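Local coordinates for dally-like protein (Drosophila melanogaster, PDB 3ODN), which is a glypican, probably a cell-surface heparan sulfate proteoglycan, whose core domain is a bundle of alpha-helices that contains a region important for Hedgehog signalling, at residues 98-107 against 293-301. The protein carries 2 engineered substitutions. Numbering follows the deposited sequence.
Sequences QFNSMFIRTY and LNIKISEAI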
loop_
_atom_site.group_PDB
_atom_site.type_symbol
_atom_site.label_atom_id
_atom_site.label_comp_id
_atom_site.label_asym_id
_atom_site.label_seq_id
_atom_site.Cartn_x
_atom_site.Cartn_y
_atom_site.Cartn_z
ATOM N N GLN A 98 20.967 -13.556 -11.324
ATOM C CA GLN A 98 21.013 -14.959 -10.910
ATOM C C GLN A 98 20.353 -15.855 -11.949
ATOM O O GLN A 98 20.811 -16.976 -12.137
ATOM C CB GLN A 98 20.308 -15.142 -9.552
ATOM C CG GLN A 98 21.208 -14.884 -8.351
ATOM C CD GLN A 98 20.933 -15.866 -7.238
ATOM O OE1 GLN A 98 19.824 -15.949 -6.694
ATOM N NE2 GLN A 98 21.944 -16.636 -6.873
ATOM N N PHE A 99 19.255 -15.379 -12.592
ATOM C CA PHE A 99 18.548 -16.119 -13.630
ATOM C C PHE A 99 19.481 -16.300 -14.823
ATOM O O PHE A 99 19.584 -17.405 -15.351
ATOM C CB PHE A 99 17.260 -15.382 -14.074
ATOM C CG PHE A 99 16.375 -16.188 -15.010
ATOM C CD1 PHE A 99 15.194 -16.756 -14.554
ATOM C CD2 PHE A 99 16.733 -16.381 -16.339
ATOM C CE1 PHE A 99 14.400 -17.521 -15.401
ATOM C CE2 PHE A 99 15.955 -17.162 -17.178
ATOM C CZ PHE A 99 14.795 -17.733 -16.703
ATOM N N ASN A 100 20.135 -15.200 -15.253
ATOM C CA ASN A 100 21.038 -15.178 -16.391
ATOM C C ASN A 100 22.274 -16.058 -16.163
ATOM O O ASN A 100 22.625 -16.872 -17.026
ATOM C CB ASN A 100 21.411 -13.742 -16.773
ATOM C CG ASN A 100 22.359 -13.677 -17.955
ATOM O OD1 ASN A 100 23.573 -13.701 -17.794
ATOM N ND2 ASN A 100 21.829 -13.665 -19.173
ATOM N N SER A 101 22.911 -15.903 -14.991
ATOM C CA SER A 101 24.092 -16.656 -14.587
ATOM C C SER A 101 23.781 -18.144 -14.542
ATOM O O SER A 101 24.566 -18.927 -15.073
ATOM C CB SER A 101 24.609 -16.162 -13.239
ATOM O OG SER A 101 25.022 -14.809 -13.337
ATOM N N MET A 102 22.625 -18.534 -13.944
ATOM C CA MET A 102 22.221 -19.935 -13.889
ATOM C C MET A 102 21.968 -20.472 -15.286
ATOM O O MET A 102 22.399 -21.582 -15.592
ATOM C CB MET A 102 20.966 -20.135 -13.029
ATOM C CG MET A 102 20.512 -21.593 -12.965
ATOM S SD MET A 102 18.866 -21.860 -12.260
ATOM C CE MET A 102 19.271 -21.911 -10.509
ATOM N N PHE A 103 21.285 -19.690 -16.131
ATOM C CA PHE A 103 20.905 -20.129 -17.475
ATOM C C PHE A 103 22.056 -20.300 -18.478
ATOM O O PHE A 103 22.048 -21.288 -19.181
ATOM C CB PHE A 103 19.670 -19.381 -17.978
ATOM C CG PHE A 103 18.325 -19.969 -17.578
ATOM C CD1 PHE A 103 17.382 -20.318 -18.545
ATOM C CD2 PHE A 103 18.000 -20.172 -16.234
ATOM C CE1 PHE A 103 16.154 -20.879 -18.181
ATOM C CE2 PHE A 103 16.761 -20.717 -15.872
ATOM C CZ PHE A 103 15.844 -21.065 -16.851
ATOM N N ILE A 104 23.107 -19.437 -18.427
ATOM C CA ILE A 104 24.365 -19.529 -19.193
ATOM C C ILE A 104 25.112 -20.799 -18.748
ATOM O O ILE A 104 25.733 -21.494 -19.557
ATOM C CB ILE A 104 25.269 -18.269 -18.955
ATOM C CG1 ILE A 104 24.798 -17.060 -19.790
ATOM C CG2 ILE A 104 26.752 -18.556 -19.242
ATOM C CD1 ILE A 104 25.538 -15.688 -19.442
ATOM N N ARG A 105 25.083 -21.064 -17.442
ATOM C CA ARG A 105 25.783 -22.204 -16.870
ATOM C C ARG A 105 25.101 -23.535 -17.170
ATOM O O ARG A 105 25.761 -24.444 -17.643
ATOM C CB ARG A 105 26.103 -21.967 -15.376
ATOM C CG ARG A 105 27.419 -21.195 -15.197
ATOM C CD ARG A 105 27.400 -20.110 -14.136
ATOM N NE ARG A 105 27.500 -20.670 -12.795
ATOM C CZ ARG A 105 28.593 -20.625 -12.042
ATOM N NH1 ARG A 105 29.682 -20.002 -12.473
ATOM N NH2 ARG A 105 28.599 -21.181 -10.839
ATOM N N THR A 106 23.783 -23.620 -16.982
ATOM C CA THR A 106 22.985 -24.831 -17.201
ATOM C C THR A 106 22.608 -25.098 -18.659
ATOM O O THR A 106 22.672 -26.251 -19.091
ATOM C CB THR A 106 21.737 -24.790 -16.313
ATOM O OG1 THR A 106 22.104 -24.251 -15.043
ATOM C CG2 THR A 106 21.091 -26.159 -16.136
ATOM N N TYR A 107 22.145 -24.069 -19.389
ATOM C CA TYR A 107 21.668 -24.245 -20.765
ATOM C C TYR A 107 22.626 -23.870 -21.877
ATOM O O TYR A 107 22.447 -24.315 -23.013
ATOM C CB TYR A 107 20.255 -23.681 -20.935
ATOM C CG TYR A 107 19.280 -24.288 -19.940
ATOM C CD1 TYR A 107 18.880 -25.616 -20.050
ATOM C CD2 TYR A 107 18.799 -23.550 -18.868
ATOM C CE1 TYR A 107 18.023 -26.194 -19.121
ATOM C CE2 TYR A 107 17.933 -24.119 -17.926
ATOM C CZ TYR A 107 17.543 -25.442 -18.066
ATOM O OH TYR A 107 16.684 -26.038 -17.181
ATOM N N LEU A 293 12.785 -17.869 -9.159
ATOM C CA LEU A 293 12.149 -17.842 -10.478
ATOM C C LEU A 293 12.924 -18.653 -11.524
ATOM O O LEU A 293 12.301 -19.328 -12.350
ATOM C CB LEU A 293 11.846 -16.400 -10.946
ATOM C CG LEU A 293 11.005 -16.207 -12.232
ATOM C CD1 LEU A 293 9.713 -17.039 -12.210
ATOM C CD2 LEU A 293 10.650 -14.750 -12.406
ATOM N N ASN A 294 14.261 -18.665 -11.415
ATOM C CA ASN A 294 15.144 -19.442 -12.289
ATOM C C ASN A 294 14.918 -20.954 -12.164
ATOM O O ASN A 294 14.855 -21.635 -13.196
ATOM C CB ASN A 294 16.606 -19.046 -12.106
ATOM C CG ASN A 294 17.141 -19.066 -10.693
ATOM O OD1 ASN A 294 16.528 -19.592 -9.749
ATOM N ND2 ASN A 294 18.343 -18.532 -10.537
ATOM N N ILE A 295 14.681 -21.438 -10.902
ATOM C CA ILE A 295 14.378 -22.828 -10.522
ATOM C C ILE A 295 13.004 -23.236 -11.071
ATOM O O ILE A 295 12.877 -24.328 -11.609
ATOM C CB ILE A 295 14.504 -23.044 -8.977
ATOM C CG1 ILE A 295 15.968 -22.921 -8.505
ATOM C CG2 ILE A 295 13.895 -24.379 -8.508
ATOM C CD1 ILE A 295 16.171 -21.992 -7.297
ATOM N N LYS A 296 11.987 -22.359 -10.959
ATOM C CA LYS A 296 10.624 -22.634 -11.462
ATOM C C LYS A 296 10.609 -22.760 -12.994
ATOM O O LYS A 296 9.887 -23.594 -13.530
ATOM C CB LYS A 296 9.638 -21.547 -11.016
ATOM C CG LYS A 296 9.436 -21.448 -9.511
ATOM C CD LYS A 296 8.929 -20.037 -9.132
ATOM C CE LYS A 296 8.223 -19.972 -7.798
ATOM N NZ LYS A 296 6.761 -19.694 -7.936
ATOM N N ILE A 297 11.404 -21.938 -13.693
ATOM C CA ILE A 297 11.462 -21.967 -15.152
ATOM C C ILE A 297 12.298 -23.164 -15.671
ATOM O O ILE A 297 11.900 -23.793 -16.657
ATOM C CB ILE A 297 11.731 -20.551 -15.783
ATOM C CG1 ILE A 297 10.595 -19.580 -15.389
ATOM C CG2 ILE A 297 11.915 -20.610 -17.331
ATOM C CD1 ILE A 297 10.849 -18.189 -15.599
ATOM N N SER A 298 13.391 -23.538 -14.952
ATOM C CA SER A 298 14.223 -24.706 -15.302
ATOM C C SER A 298 13.418 -26.014 -15.134
ATOM O O SER A 298 13.549 -26.942 -15.941
ATOM C CB SER A 298 15.490 -24.750 -14.449
ATOM O OG SER A 298 15.216 -25.080 -13.096
ATOM N N GLU A 299 12.571 -26.065 -14.087
ATOM C CA GLU A 299 11.702 -27.197 -13.783
ATOM C C GLU A 299 10.610 -27.373 -14.846
ATOM O O GLU A 299 10.306 -28.511 -15.195
ATOM C CB GLU A 299 11.184 -27.140 -12.330
ATOM C CG GLU A 299 12.276 -27.544 -11.339
ATOM C CD GLU A 299 12.024 -27.460 -9.842
ATOM O OE1 GLU A 299 11.134 -26.690 -9.406
ATOM O OE2 GLU A 299 12.772 -28.134 -9.097
ATOM N N ALA A 300 10.110 -26.263 -15.445
ATOM C CA ALA A 300 9.162 -26.299 -16.573
ATOM C C ALA A 300 9.893 -26.841 -17.842
ATOM O O ALA A 300 9.333 -27.642 -18.595
ATOM C CB ALA A 300 8.623 -24.906 -16.838
ATOM N N ILE A 301 11.162 -26.427 -18.032
ATOM C CA ILE A 301 12.034 -26.854 -19.113
ATOM C C ILE A 301 12.337 -28.380 -19.035
ATOM O O ILE A 301 12.217 -29.075 -20.047
ATOM C CB ILE A 301 13.297 -25.945 -19.185
ATOM C CG1 ILE A 301 12.943 -24.572 -19.838
ATOM C CG2 ILE A 301 14.466 -26.640 -19.912
ATOM C CD1 ILE A 301 14.033 -23.411 -19.764
#
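Phe-103 and Asn-294 pack as reciprocal knobs into holes where the long helix 48-106 meets helix 293-306, part of the all-helical glypican core; the axes of 98-106 and 293-301 cross at -37°. Phe-103 sits among Asn-294, Ile-297, Ser-298 and Ile-301, with CE1 3.7 Å from Ile-301 CD1. Asn-294 fits between Gln-98, Phe-99, Met-102 and Phe-103. The tight side is aromatic. Phe-99 and Tyr-107 cover opposite faces of the Phe-103 ring; Phe-118 meets both phenylalanine rings and Phe-122 stands edge-to-face with Phe-99. With CG anti to the backbone N (chi1 -172°), Phe-99 brings CD1 to 3.5 Å from Asn-294 CA, while its CE1 edge meets Ile-297 CD1 at 3.6 Å. An alanine in place of Phe-99 is likely to leave a gap beside Ile-297 and take from Phe-103 the ring stacked on that face. Toward the surface the contact thins: Met-102 bends at chi3 to lay SD and CE across the Asn-294 amide, and CE reaches Ile-295 CG1 only at 4.0 Å. Polar linkage is slight, a weak hydrogen bond from Asn-294 ND2 to Gln-98 O (3.3 Å). At the other end, Tyr-107 OH lies 3.2 Å from Ser-298 CB, and Ser-298 OG donates a hydrogen bond back to Ile-295 O.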